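Local coordinates for tyrosine specific protein phosphatase, putative (Trypanosoma brucei, PDB 3M4U), which acts as a life-cycle switch of the parasite and dephosphorylates the nucleolar protein NOPP44/46, as a protein tyrosine phosphatase, at residues Asn49-Ile54 with His228-Ile233; Asn57-Tyr62 with Met266-Phe271; Val115-Met120 with Ser223-His228; Leu170-Arg175 with Val192-Trp197. All coordinates share one frame; numbering follows the deposited sequence.

Contact 1: residues Asn49-Ile54 with His228-Ile233. With PO4 (phosphate ion), chain C.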
loop_
_atom_site.group_PDB
_atom_site.type_symbol
_atom_site.label_atom_id
_atom_site.label_comp_id
_atom_site.label_asym_id
_atom_site.label_seq_id
_atom_site.Cartn_x
_atom_site.Cartn_y
_atom_site.Cartn_z
ATOM N N ASN A 49 -12.079 7.939 -9.346
ATOM C CA ASN A 49 -11.992 7.515 -7.958
ATOM C C ASN A 49 -12.829 6.282 -7.747
ATOM O O ASN A 49 -13.964 6.215 -8.222
ATOM C CB ASN A 49 -12.438 8.617 -7.003
ATOM C CG ASN A 49 -11.478 9.780 -6.966
ATOM O OD1 ASN A 49 -10.284 9.636 -7.240
ATOM N ND2 ASN A 49 -12.000 10.955 -6.635
ATOM N N ARG A 50 -12.264 5.306 -7.042
ATOM C CA ARG A 50 -12.965 4.049 -6.782
ATOM C C ARG A 50 -14.037 4.253 -5.741
ATOM O O ARG A 50 -15.148 3.745 -5.872
ATOM C CB ARG A 50 -11.991 2.959 -6.318
ATOM C CG ARG A 50 -12.649 1.630 -5.991
ATOM C CD ARG A 50 -11.614 0.499 -5.895
ATOM N NE ARG A 50 -10.851 0.322 -7.132
ATOM C CZ ARG A 50 -11.215 -0.486 -8.128
ATOM N NH1 ARG A 50 -12.341 -1.190 -8.036
ATOM N NH2 ARG A 50 -10.454 -0.592 -9.217
ATOM N N TYR A 51 -13.708 4.988 -4.688
ATOM C CA TYR A 51 -14.711 5.275 -3.675
ATOM C C TYR A 51 -15.014 6.762 -3.582
ATOM O O TYR A 51 -14.142 7.592 -3.848
ATOM C CB TYR A 51 -14.276 4.710 -2.335
ATOM C CG TYR A 51 -14.063 3.221 -2.392
ATOM C CD1 TYR A 51 -15.147 2.348 -2.445
ATOM C CD2 TYR A 51 -12.780 2.685 -2.396
ATOM C CE1 TYR A 51 -14.959 0.972 -2.488
ATOM C CE2 TYR A 51 -12.572 1.314 -2.455
ATOM C CZ TYR A 51 -13.660 0.459 -2.499
ATOM O OH TYR A 51 -13.445 -0.903 -2.544
ATOM N N LEU A 52 -16.259 7.079 -3.233
ATOM C CA LEU A 52 -16.712 8.459 -3.053
ATOM C C LEU A 52 -15.919 9.205 -1.981
ATOM O O LEU A 52 -15.455 10.326 -2.199
ATOM C CB LEU A 52 -18.187 8.474 -2.651
ATOM C CG LEU A 52 -19.197 8.267 -3.770
ATOM C CD1 LEU A 52 -20.614 8.464 -3.247
ATOM C CD2 LEU A 52 -18.898 9.245 -4.901
ATOM N N ASP A 53 -15.775 8.565 -0.825
ATOM C CA ASP A 53 -15.156 9.165 0.356
ATOM C C ASP A 53 -13.630 9.038 0.423
ATOM O O ASP A 53 -13.004 9.662 1.277
ATOM C CB ASP A 53 -15.765 8.553 1.626
ATOM C CG ASP A 53 -15.721 7.011 1.618
ATOM O OD1 ASP A 53 -15.615 6.438 0.506
ATOM O OD2 ASP A 53 -15.790 6.375 2.710
ATOM N N ILE A 54 -13.020 8.233 -0.440
ATOM C CA ILE A 54 -11.570 8.066 -0.359
ATOM C C ILE A 54 -10.834 8.962 -1.337
ATOM O O ILE A 54 -10.824 8.715 -2.542
ATOM C CB ILE A 54 -11.107 6.595 -0.497
ATOM C CG1 ILE A 54 -11.360 5.827 0.805
ATOM C CG2 ILE A 54 -9.610 6.529 -0.785
ATOM C CD1 ILE A 54 -12.797 5.405 1.009
ATOM N N HIS A 228 -0.547 -0.459 -3.199
ATOM C CA HIS A 228 -1.964 -0.167 -3.211
ATOM C C HIS A 228 -2.734 -1.352 -2.726
ATOM O O HIS A 228 -2.205 -2.460 -2.608
ATOM C CB HIS A 228 -2.462 0.277 -4.599
ATOM C CG HIS A 228 -2.593 -0.824 -5.611
ATOM N ND1 HIS A 228 -3.756 -1.557 -5.768
ATOM C CD2 HIS A 228 -1.733 -1.273 -6.557
ATOM C CE1 HIS A 228 -3.592 -2.423 -6.756
ATOM N NE2 HIS A 228 -2.377 -2.277 -7.251
ATOM N N CYS A 229 -3.989 -1.111 -2.404
ATOM C CA CYS A 229 -4.885 -2.214 -2.208
ATOM C C CYS A 229 -6.096 -1.431 -2.648
ATOM O O CYS A 229 -5.925 -0.416 -3.317
ATOM C CB CYS A 229 -5.127 -2.486 -0.756
ATOM N N SER A 230 -7.298 -1.888 -2.321
ATOM C CA SER A 230 -8.531 -1.479 -2.998
ATOM C C SER A 230 -8.708 0.042 -2.893
ATOM O O SER A 230 -8.759 0.752 -3.900
ATOM C CB SER A 230 -9.734 -2.203 -2.399
ATOM O OG SER A 230 -10.921 -1.943 -3.124
ATOM N N ALA A 231 -8.785 0.526 -1.657
ATOM C CA ALA A 231 -8.831 1.945 -1.376
ATOM C C ALA A 231 -7.431 2.523 -1.187
ATOM O O ALA A 231 -7.238 3.727 -1.306
ATOM C CB ALA A 231 -9.695 2.203 -0.141
ATOM N N GLY A 232 -6.453 1.671 -0.882
ATOM C CA GLY A 232 -5.087 2.137 -0.714
ATOM C C GLY A 232 -4.819 2.855 0.607
ATOM O O GLY A 232 -4.079 3.833 0.651
ATOM N N ILE A 233 -5.390 2.348 1.695
ATOM C CA ILE A 233 -5.391 3.073 2.966
ATOM C C ILE A 233 -5.210 2.135 4.160
ATOM O O ILE A 233 -4.314 2.324 4.978
ATOM C CB ILE A 233 -6.715 3.840 3.144
ATOM C CG1 ILE A 233 -6.694 5.134 2.343
ATOM C CG2 ILE A 233 -6.917 4.186 4.555
ATOM C CD1 ILE A 233 -5.738 6.142 2.901
HETATM P P PO4 C . -7.060 -0.965 1.463
HETATM O O1 PO4 C . -5.656 -0.520 1.096
HETATM O O2 PO4 C . -6.940 -2.055 2.497
HETATM O O3 PO4 C . -7.862 0.151 2.087
HETATM O O4 PO4 C . -7.786 -1.442 0.234
#
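At the active-site entrance of this phosphatase, Y51 and I54, in the loop that recognises phosphotyrosine in relatives, lean on S230 and A231 of the phosphate-binding loop with its C-x5-R signature. The tyrosine ring reaches the loop with its OH and CE2: its OH lies 2.8 Å from S230 OG, which sits at the ring edge near the ring plane, while CE2 meets A231 CB at 3.8 Å. S230 places its hydroxyl there by turning OG away from its own N (chi1 -174°), and the same oxygen is also hydrogen-bonded to K131 O. Next along, R50 lays CG 3.5 Å above one face of the Y51 ring, and its CD approaches S230 O at 3.5 Å. Its NE bonds to A97 O, so the guanidinium is held by a neighbouring loop. I54 brings CG2 to 3.7 Å from A231 O. Within the loop, A231 N donates to O4 of a bound phosphate at 2.9 Å, and T236, R235 and G234 add further bonds. The phosphate probably came from the crystallisation liquor. The hydroxyl contact at OH and the methyl contact at CE2 would together help to hold the tyrosine beside the anion site, consistent with a wall that receives a substrate ring as in related phosphatases.

Contact 2: residues Asn57-Tyr62 with Met266-Phe271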
loop_
_atom_site.group_PDB
_atom_site.type_symbol
_atom_site.label_atom_id
_atom_site.label_comp_id
_atom_site.label_asym_id
_atom_site.label_seq_id
_atom_site.Cartn_x
_atom_site.Cartn_y
_atom_site.Cartn_z
ATOM N N ASN A 57 -4.865 13.476 -0.522
ATOM C CA ASN A 57 -4.484 14.782 -0.005
ATOM C C ASN A 57 -3.721 15.563 -1.068
ATOM O O ASN A 57 -2.862 15.013 -1.764
ATOM C CB ASN A 57 -3.640 14.653 1.269
ATOM C CG ASN A 57 -4.386 13.965 2.404
ATOM O OD1 ASN A 57 -5.017 12.918 2.210
ATOM N ND2 ASN A 57 -4.291 14.537 3.608
ATOM N N GLU A 58 -4.038 16.848 -1.184
ATOM C CA GLU A 58 -3.463 17.698 -2.218
ATOM C C GLU A 58 -1.961 17.891 -2.003
ATOM O O GLU A 58 -1.156 17.796 -2.933
ATOM C CB GLU A 58 -4.188 19.054 -2.234
ATOM C CG GLU A 58 -3.817 19.964 -3.407
ATOM C CD GLU A 58 -4.291 19.445 -4.763
ATOM O OE1 GLU A 58 -3.564 19.663 -5.760
ATOM O OE2 GLU A 58 -5.385 18.836 -4.844
ATOM N N GLU A 59 -1.597 18.133 -0.752
ATOM C CA GLU A 59 -0.238 18.505 -0.376
ATOM C C GLU A 59 0.800 17.435 -0.696
ATOM O O GLU A 59 1.980 17.749 -0.873
ATOM C CB GLU A 59 -0.216 18.829 1.120
ATOM C CG GLU A 59 1.121 19.288 1.688
ATOM C CD GLU A 59 1.071 19.470 3.207
ATOM O OE1 GLU A 59 1.356 18.490 3.940
ATOM O OE2 GLU A 59 0.735 20.588 3.667
ATOM N N THR A 60 0.360 16.177 -0.766
ATOM C CA THR A 60 1.265 15.038 -0.944
ATOM C C THR A 60 0.831 14.201 -2.121
ATOM O O THR A 60 1.364 13.122 -2.347
ATOM C CB THR A 60 1.271 14.106 0.280
ATOM O OG1 THR A 60 -0.081 13.839 0.674
ATOM C CG2 THR A 60 2.029 14.735 1.448
ATOM N N ILE A 61 -0.150 14.695 -2.861
ATOM C CA ILE A 61 -0.680 13.951 -3.988
ATOM C C ILE A 61 0.418 13.471 -4.943
ATOM O O ILE A 61 1.417 14.162 -5.187
ATOM C CB ILE A 61 -1.707 14.789 -4.767
ATOM C CG1 ILE A 61 -2.672 13.880 -5.529
ATOM C CG2 ILE A 61 -0.995 15.782 -5.691
ATOM C CD1 ILE A 61 -3.853 14.601 -6.134
ATOM N N TYR A 62 0.215 12.278 -5.489
ATOM C CA TYR A 62 1.155 11.687 -6.428
ATOM C C TYR A 62 0.356 11.037 -7.544
ATOM O O TYR A 62 -0.686 10.426 -7.282
ATOM C CB TYR A 62 2.005 10.628 -5.723
ATOM C CG TYR A 62 3.192 10.119 -6.525
ATOM C CD1 TYR A 62 4.467 10.607 -6.293
ATOM C CD2 TYR A 62 3.035 9.137 -7.497
ATOM C CE1 TYR A 62 5.562 10.138 -7.007
ATOM C CE2 TYR A 62 4.124 8.665 -8.229
ATOM C CZ TYR A 62 5.388 9.165 -7.974
ATOM O OH TYR A 62 6.475 8.705 -8.685
ATOM N N MET A 266 1.801 8.989 8.773
ATOM C CA MET A 266 1.118 8.423 7.608
ATOM C C MET A 266 -0.265 9.037 7.402
ATOM O O MET A 266 -0.628 9.422 6.283
ATOM C CB MET A 266 1.035 6.889 7.669
ATOM C CG MET A 266 2.320 6.185 7.222
ATOM S SD MET A 266 2.139 4.399 7.040
ATOM C CE MET A 266 1.332 3.961 8.591
ATOM N N LYS A 267 -1.034 9.134 8.481
ATOM C CA LYS A 267 -2.381 9.688 8.393
ATOM C C LYS A 267 -2.356 11.153 7.940
ATOM O O LYS A 267 -3.285 11.631 7.291
ATOM C CB LYS A 267 -3.094 9.545 9.729
ATOM C CG LYS A 267 -3.494 8.117 10.033
ATOM C CD LYS A 267 -4.217 8.001 11.353
ATOM C CE LYS A 267 -4.940 6.668 11.484
ATOM N NZ LYS A 267 -5.983 6.506 10.447
ATOM N N GLN A 268 -1.271 11.845 8.268
ATOM C CA GLN A 268 -1.083 13.233 7.873
ATOM C C GLN A 268 -0.836 13.349 6.360
ATOM O O GLN A 268 -1.207 14.347 5.731
ATOM C CB GLN A 268 0.096 13.833 8.648
ATOM C CG GLN A 268 0.111 15.351 8.688
ATOM C CD GLN A 268 0.927 15.968 7.566
ATOM O OE1 GLN A 268 1.844 15.340 7.034
ATOM N NE2 GLN A 268 0.604 17.213 7.207
ATOM N N LYS A 269 -0.209 12.327 5.785
ATOM C CA LYS A 269 0.167 12.365 4.375
ATOM C C LYS A 269 -0.930 11.851 3.441
ATOM O O LYS A 269 -1.010 12.243 2.272
ATOM C CB LYS A 269 1.453 11.579 4.161
ATOM C CG LYS A 269 2.610 12.071 4.989
ATOM C CD LYS A 269 3.831 11.224 4.727
ATOM C CE LYS A 269 5.020 11.693 5.540
ATOM N NZ LYS A 269 5.586 12.958 4.990
ATOM N N ARG A 270 -1.768 10.968 3.966
ATOM C CA ARG A 270 -2.859 10.393 3.203
ATOM C C ARG A 270 -3.961 10.012 4.189
ATOM O O ARG A 270 -3.836 9.035 4.933
ATOM C CB ARG A 270 -2.381 9.183 2.370
ATOM C CG ARG A 270 -3.478 8.541 1.513
ATOM C CD ARG A 270 -2.945 7.494 0.502
ATOM N NE ARG A 270 -4.038 6.690 -0.065
ATOM C CZ ARG A 270 -4.831 7.073 -1.069
ATOM N NH1 ARG A 270 -4.662 8.263 -1.654
ATOM N NH2 ARG A 270 -5.799 6.266 -1.496
ATOM N N PHE A 271 -5.030 10.803 4.202
ATOM C CA PHE A 271 -6.136 10.595 5.133
ATOM C C PHE A 271 -6.621 9.143 5.186
ATOM O O PHE A 271 -7.067 8.598 4.175
ATOM C CB PHE A 271 -7.322 11.523 4.792
ATOM C CG PHE A 271 -8.447 11.459 5.799
ATOM C CD1 PHE A 271 -8.404 12.219 6.955
ATOM C CD2 PHE A 271 -9.533 10.623 5.599
ATOM C CE1 PHE A 271 -9.433 12.158 7.887
ATOM C CE2 PHE A 271 -10.561 10.555 6.529
ATOM C CZ PHE A 271 -10.509 11.319 7.675
HETATM O O HOH W 1 -4.632 13.503 6.449
#
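N57 and T60 meet the last turn of helix 258-269, and the contact begins at K267, whose O accepts a hydrogen bond from a water that itself accepts one from N57 ND2 at 3.0 Å. Q268 follows with a side chain bent at chi2, which crosses the E59 chain at about a right angle; Q268 NE2 and E59 OE1 stay 3.6 Å apart, a loose polar approach with the two planes 44° from each other. K269 contributes its carbonyl: T60 OG1 is modelled 2.4 Å from K269 O, a very short separation whose exact value is doubtful, and T60 OG1 is also bonded to N82 OD1. At R270 the backbone leaves the helix, and its CA packs against N57 OD1 at 3.5 Å, while the guanidinium runs off to G232 O and A231 O of the phosphate-binding loop. F271 closes the sequence by donating its N-H to N57 OD1 at 2.9 Å, almost straight at 174°, with the donor tilted 32° from the carbonyl plane. Both ends of the N57 amide are therefore engaged, one by a peptide N-H and the other by water, which fixes its rotation and ties the loop to the chain where the helix ends.

Contact 3: residues Val115-Met120 with Ser223-His228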
loop_
_atom_site.group_PDB
_atom_site.type_symbol
_atom_site.label_atom_id
_atom_site.label_comp_id
_atom_site.label_asym_id
_atom_site.label_seq_id
_atom_site.Cartn_x
_atom_site.Cartn_y
_atom_site.Cartn_z
ATOM N N VAL A 115 8.823 3.321 -11.887
ATOM C CA VAL A 115 8.595 2.577 -10.660
ATOM C C VAL A 115 8.993 1.118 -10.905
ATOM O O VAL A 115 8.519 0.492 -11.856
ATOM C CB VAL A 115 7.116 2.708 -10.224
ATOM C CG1 VAL A 115 6.799 1.744 -9.102
ATOM C CG2 VAL A 115 6.818 4.149 -9.820
ATOM N N ASP A 116 9.896 0.593 -10.074
ATOM C CA ASP A 116 10.422 -0.767 -10.270
ATOM C C ASP A 116 9.573 -1.824 -9.568
ATOM O O ASP A 116 9.448 -2.959 -10.046
ATOM C CB ASP A 116 11.876 -0.862 -9.802
ATOM C CG ASP A 116 12.804 0.072 -10.570
ATOM O OD1 ASP A 116 12.707 0.126 -11.823
ATOM O OD2 ASP A 116 13.625 0.756 -9.917
ATOM N N LEU A 117 8.975 -1.440 -8.444
ATOM C CA LEU A 117 8.160 -2.365 -7.679
ATOM C C LEU A 117 6.763 -1.815 -7.393
ATOM O O LEU A 117 6.607 -0.671 -6.963
ATOM C CB LEU A 117 8.863 -2.728 -6.371
ATOM C CG LEU A 117 8.158 -3.733 -5.457
ATOM C CD1 LEU A 117 7.920 -5.064 -6.178
ATOM C CD2 LEU A 117 8.962 -3.940 -4.183
ATOM N N VAL A 118 5.760 -2.650 -7.654
ATOM C CA VAL A 118 4.371 -2.398 -7.270
ATOM C C VAL A 118 3.857 -3.519 -6.382
ATOM O O VAL A 118 3.906 -4.682 -6.777
ATOM C CB VAL A 118 3.456 -2.368 -8.489
ATOM C CG1 VAL A 118 2.006 -2.619 -8.053
ATOM C CG2 VAL A 118 3.621 -1.043 -9.230
ATOM N N VAL A 119 3.366 -3.177 -5.191
ATOM C CA VAL A 119 2.785 -4.169 -4.282
ATOM C C VAL A 119 1.267 -3.995 -4.168
ATOM O O VAL A 119 0.778 -2.885 -3.905
ATOM C CB VAL A 119 3.455 -4.125 -2.868
ATOM C CG1 VAL A 119 2.961 -5.282 -1.991
ATOM C CG2 VAL A 119 4.983 -4.183 -2.987
ATOM N N MET A 120 0.533 -5.088 -4.396
ATOM C CA MET A 120 -0.936 -5.091 -4.397
ATOM C C MET A 120 -1.465 -5.995 -3.280
ATOM O O MET A 120 -1.199 -7.214 -3.276
ATOM C CB MET A 120 -1.461 -5.581 -5.753
ATOM C CG MET A 120 -2.981 -5.792 -5.857
ATOM S SD MET A 120 -3.469 -6.173 -7.562
ATOM C CE MET A 120 -5.258 -6.265 -7.467
ATOM N N SER A 223 13.341 4.969 -7.364
ATOM C CA SER A 223 11.979 5.457 -7.486
ATOM C C SER A 223 11.163 4.965 -6.299
ATOM O O SER A 223 11.534 3.984 -5.652
ATOM C CB SER A 223 11.355 4.945 -8.778
ATOM O OG SER A 223 12.278 5.006 -9.853
ATOM N N PRO A 224 10.046 5.645 -6.006
ATOM C CA PRO A 224 9.139 5.203 -4.946
ATOM C C PRO A 224 8.715 3.787 -5.221
ATOM O O PRO A 224 8.695 3.358 -6.382
ATOM C CB PRO A 224 7.921 6.118 -5.116
ATOM C CG PRO A 224 8.448 7.322 -5.805
ATOM C CD PRO A 224 9.545 6.843 -6.699
ATOM N N ILE A 225 8.413 3.058 -4.157
ATOM C CA ILE A 225 7.785 1.760 -4.286
ATOM C C ILE A 225 6.316 2.043 -4.167
ATOM O O ILE A 225 5.888 2.690 -3.207
ATOM C CB ILE A 225 8.222 0.796 -3.167
ATOM C CG1 ILE A 225 9.694 0.402 -3.369
ATOM C CG2 ILE A 225 7.299 -0.439 -3.133
ATOM C CD1 ILE A 225 10.295 -0.408 -2.232
ATOM N N LEU A 226 5.546 1.599 -5.159
ATOM C CA LEU A 226 4.108 1.817 -5.125
ATOM C C LEU A 226 3.364 0.668 -4.476
ATOM O O LEU A 226 3.466 -0.485 -4.903
ATOM C CB LEU A 226 3.545 2.090 -6.515
ATOM C CG LEU A 226 2.040 2.376 -6.544
ATOM C CD1 LEU A 226 1.711 3.299 -7.700
ATOM C CD2 LEU A 226 1.206 1.092 -6.624
ATOM N N VAL A 227 2.592 1.007 -3.455
ATOM C CA VAL A 227 1.775 0.037 -2.739
ATOM C C VAL A 227 0.323 0.470 -2.845
ATOM O O VAL A 227 -0.010 1.637 -2.617
ATOM C CB VAL A 227 2.171 -0.014 -1.239
ATOM C CG1 VAL A 227 1.266 -0.971 -0.451
ATOM C CG2 VAL A 227 3.650 -0.376 -1.077
ATOM N N HIS A 228 -0.547 -0.459 -3.199
ATOM C CA HIS A 228 -1.964 -0.167 -3.211
ATOM C C HIS A 228 -2.734 -1.352 -2.726
ATOM O O HIS A 228 -2.205 -2.460 -2.608
ATOM C CB HIS A 228 -2.462 0.277 -4.599
ATOM C CG HIS A 228 -2.593 -0.824 -5.611
ATOM N ND1 HIS A 228 -3.756 -1.557 -5.768
ATOM C CD2 HIS A 228 -1.733 -1.273 -6.557
ATOM C CE1 HIS A 228 -3.592 -2.423 -6.756
ATOM N NE2 HIS A 228 -2.377 -2.277 -7.251
HETATM O O HOH W 2 10.147 1.389 -7.314
#
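Strands 117-120 and 225-228 run parallel, their axes 4.6 Å apart and inclined by 14°, with V118 beside L226, V119 beside V227 and M120 beside H228. The hydrogen bonds alternate: L226 N gives to L117 O at 3.1 Å, V119 N to L226 O at 2.7 Å, and H228 N to V119 O at 2.9 Å. On one face, V118 and L226 lie side by side and point the same way, both valine methyls reaching L226 CD2, with helix 103-112 covering them through L110. M120 extends along the same face and sets CG 3.5 Å from H228 CE1. The imidazole is swung toward its neighbour because CG sits between N and carbonyl carbon (chi1 75°), and NE2 bonds to Y135 OH. The opposite face carries V119 and V227, V119 CB and V227 CG2 being 4.2 Å apart. Before them L117 CD2 touches I225 CG2 at 4.0 Å. Such a buried parallel pair, ending at H228 where the phosphate-binding loop starts, belongs to the central mixed sheet of the protein tyrosine phosphatase fold.

Contact 4: residues Leu170-Arg175 with Val192-Trp197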
loop_
_atom_site.group_PDB
_atom_site.type_symbol
_atom_site.label_atom_id
_atom_site.label_comp_id
_atom_site.label_asym_id
_atom_site.label_seq_id
_atom_site.Cartn_x
_atom_site.Cartn_y
_atom_site.Cartn_z
ATOM N N LEU A 170 2.354 -18.942 0.601
ATOM C CA LEU A 170 2.325 -17.571 1.080
ATOM C C LEU A 170 1.237 -16.742 0.385
ATOM O O LEU A 170 1.011 -15.586 0.746
ATOM C CB LEU A 170 3.700 -16.921 0.923
ATOM C CG LEU A 170 4.850 -17.592 1.683
ATOM C CD1 LEU A 170 6.112 -16.785 1.485
ATOM C CD2 LEU A 170 4.540 -17.767 3.190
ATOM N N ASP A 171 0.561 -17.339 -0.594
ATOM C CA ASP A 171 -0.461 -16.626 -1.367
ATOM C C ASP A 171 0.077 -15.333 -1.995
ATOM O O ASP A 171 -0.568 -14.272 -1.934
ATOM C CB ASP A 171 -1.669 -16.318 -0.492
ATOM C CG ASP A 171 -2.790 -17.301 -0.697
ATOM O OD1 ASP A 171 -2.671 -18.145 -1.610
ATOM O OD2 ASP A 171 -3.796 -17.220 0.043
ATOM N N ILE A 172 1.257 -15.447 -2.602
ATOM C CA ILE A 172 1.938 -14.330 -3.222
ATOM C C ILE A 172 2.293 -14.670 -4.668
ATOM O O ILE A 172 3.019 -15.628 -4.927
ATOM C CB ILE A 172 3.215 -13.953 -2.430
ATOM C CG1 ILE A 172 2.836 -13.447 -1.035
ATOM C CG2 ILE A 172 4.083 -12.944 -3.195
ATOM C CD1 ILE A 172 3.996 -13.234 -0.088
ATOM N N VAL A 173 1.757 -13.884 -5.600
ATOM C CA VAL A 173 2.116 -13.967 -7.010
ATOM C C VAL A 173 3.100 -12.861 -7.386
ATOM O O VAL A 173 2.908 -11.701 -7.019
ATOM C CB VAL A 173 0.884 -13.795 -7.919
ATOM C CG1 VAL A 173 1.229 -14.195 -9.360
ATOM C CG2 VAL A 173 -0.284 -14.607 -7.386
ATOM N N ARG A 174 4.148 -13.220 -8.119
ATOM C CA ARG A 174 5.043 -12.224 -8.695
ATOM C C ARG A 174 4.797 -12.167 -10.204
ATOM O O ARG A 174 4.818 -13.204 -10.878
ATOM C CB ARG A 174 6.508 -12.559 -8.407
ATOM C CG ARG A 174 6.865 -12.660 -6.925
ATOM C CD ARG A 174 8.304 -13.136 -6.753
ATOM N NE ARG A 174 8.884 -12.741 -5.471
ATOM C CZ ARG A 174 8.624 -13.354 -4.323
ATOM N NH1 ARG A 174 7.780 -14.378 -4.295
ATOM N NH2 ARG A 174 9.189 -12.931 -3.209
ATOM N N ARG A 175 4.528 -10.963 -10.718
ATOM C CA ARG A 175 4.281 -10.770 -12.142
ATOM C C ARG A 175 5.237 -9.752 -12.752
ATOM O O ARG A 175 5.036 -8.544 -12.630
ATOM C CB ARG A 175 2.830 -10.354 -12.395
ATOM C CG ARG A 175 1.794 -11.422 -12.038
ATOM C CD ARG A 175 0.371 -10.959 -12.374
ATOM N NE ARG A 175 -0.665 -11.907 -11.950
ATOM C CZ ARG A 175 -1.375 -11.804 -10.825
ATOM N NH1 ARG A 175 -2.306 -12.709 -10.526
ATOM N NH2 ARG A 175 -1.168 -10.796 -9.996
ATOM N N VAL A 192 3.958 -7.448 -7.169
ATOM C CA VAL A 192 3.783 -8.531 -6.228
ATOM C C VAL A 192 2.386 -8.422 -5.605
ATOM O O VAL A 192 2.059 -7.412 -4.972
ATOM C CB VAL A 192 4.900 -8.486 -5.147
ATOM C CG1 VAL A 192 4.684 -9.537 -4.072
ATOM C CG2 VAL A 192 6.265 -8.665 -5.803
ATOM N N GLN A 193 1.557 -9.451 -5.800
ATOM C CA GLN A 193 0.202 -9.442 -5.271
ATOM C C GLN A 193 0.037 -10.447 -4.157
ATOM O O GLN A 193 0.364 -11.643 -4.315
ATOM C CB GLN A 193 -0.828 -9.724 -6.367
ATOM C CG GLN A 193 -2.272 -9.546 -5.923
ATOM C CD GLN A 193 -3.262 -10.248 -6.841
ATOM O OE1 GLN A 193 -2.863 -10.916 -7.803
ATOM N NE2 GLN A 193 -4.564 -10.103 -6.549
ATOM N N TYR A 194 -0.472 -9.962 -3.026
ATOM C CA TYR A 194 -0.770 -10.816 -1.893
ATOM C C TYR A 194 -2.269 -10.907 -1.744
ATOM O O TYR A 194 -2.951 -9.865 -1.634
ATOM C CB TYR A 194 -0.164 -10.240 -0.619
ATOM C CG TYR A 194 -0.535 -11.002 0.642
ATOM C CD1 TYR A 194 -0.549 -12.397 0.663
ATOM C CD2 TYR A 194 -0.849 -10.323 1.814
ATOM C CE1 TYR A 194 -0.897 -13.093 1.811
ATOM C CE2 TYR A 194 -1.181 -11.005 2.977
ATOM C CZ TYR A 194 -1.202 -12.395 2.975
ATOM O OH TYR A 194 -1.538 -13.065 4.140
ATOM N N VAL A 195 -2.781 -12.142 -1.743
ATOM C CA VAL A 195 -4.219 -12.381 -1.735
ATOM C C VAL A 195 -4.755 -12.997 -0.428
ATOM O O VAL A 195 -5.929 -13.389 -0.341
ATOM C CB VAL A 195 -4.657 -13.240 -2.954
ATOM C CG1 VAL A 195 -4.207 -12.585 -4.250
ATOM C CG2 VAL A 195 -4.092 -14.666 -2.856
ATOM N N GLY A 196 -3.905 -13.070 0.588
ATOM C CA GLY A 196 -4.321 -13.603 1.874
ATOM C C GLY A 196 -4.586 -12.488 2.865
ATOM O O GLY A 196 -4.439 -12.671 4.074
ATOM N N TRP A 197 -4.991 -11.324 2.347
ATOM C CA TRP A 197 -5.242 -10.159 3.193
ATOM C C TRP A 197 -6.576 -9.488 2.853
ATOM O O TRP A 197 -6.649 -8.684 1.930
ATOM C CB TRP A 197 -4.085 -9.161 3.054
ATOM C CG TRP A 197 -3.961 -8.177 4.194
ATOM C CD1 TRP A 197 -4.882 -7.925 5.167
ATOM C CD2 TRP A 197 -2.846 -7.313 4.460
ATOM N NE1 TRP A 197 -4.414 -6.952 6.019
ATOM C CE2 TRP A 197 -3.162 -6.566 5.613
ATOM C CE3 TRP A 197 -1.607 -7.107 3.841
ATOM C CZ2 TRP A 197 -2.290 -5.616 6.155
ATOM C CZ3 TRP A 197 -0.741 -6.175 4.379
ATOM C CH2 TRP A 197 -1.086 -5.436 5.527
#
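The hairpin of strands 172-180 and 187-194 is held here from D171, where a G1 beta bulge with D167 leads into the first strand, to R175. V173 and Q193 form the antiparallel hydrogen-bonded pair, V173 N to Q193 O and Q193 N to V173 O both at 2.9 Å, and V195 N adds a bond to D171 O. On one face I172 CG2 packs on V192 CG1 at 3.6 Å and its CG1 meets Y194 CD1 at 3.9 Å; the Y194 ring also turns an edge to D171 O, while its OH is bonded to E204 N. On the other face R175 NH2 gives a hydrogen bond to Q193 OE1 at 2.8 Å, nearly straight at 167° and in the guanidinium plane, with a weak second one from NH1. V173 CG1 lies 3.8 Å above the guanidinium centre, and W136 makes a cation-pi contact with R175. Because Q193 NE2 is also bonded to T122 O, both ends of this amide are gripped; its oxygen helps to fix the guanidinium and, through the amide dipole, probably stabilises its charge without neutralising it.

How the contacts relate
All four contacts gather round the phosphate-binding loop or the sheet that carries it. H228 is shared by contacts 1 and 3, whose centres lie 16 Å apart: the strand of contact 3 leads into the phosphate-binding loop, against which residues 49-54 pack in contact 1. Contact 2, about 13 Å from contact 1 between centres, is tied to that loop through R270, whose NE and NH2 lie 2.9 Å from G232 O and A231 O respectively. Contact 4 continues the sheet beyond contact 3, V192 N and V118 O being 2.8 Å apart. It stays about 7 Å from contact 1 at the nearest atoms, though W197, which opens the WPD sequence of the family, is bonded to R235.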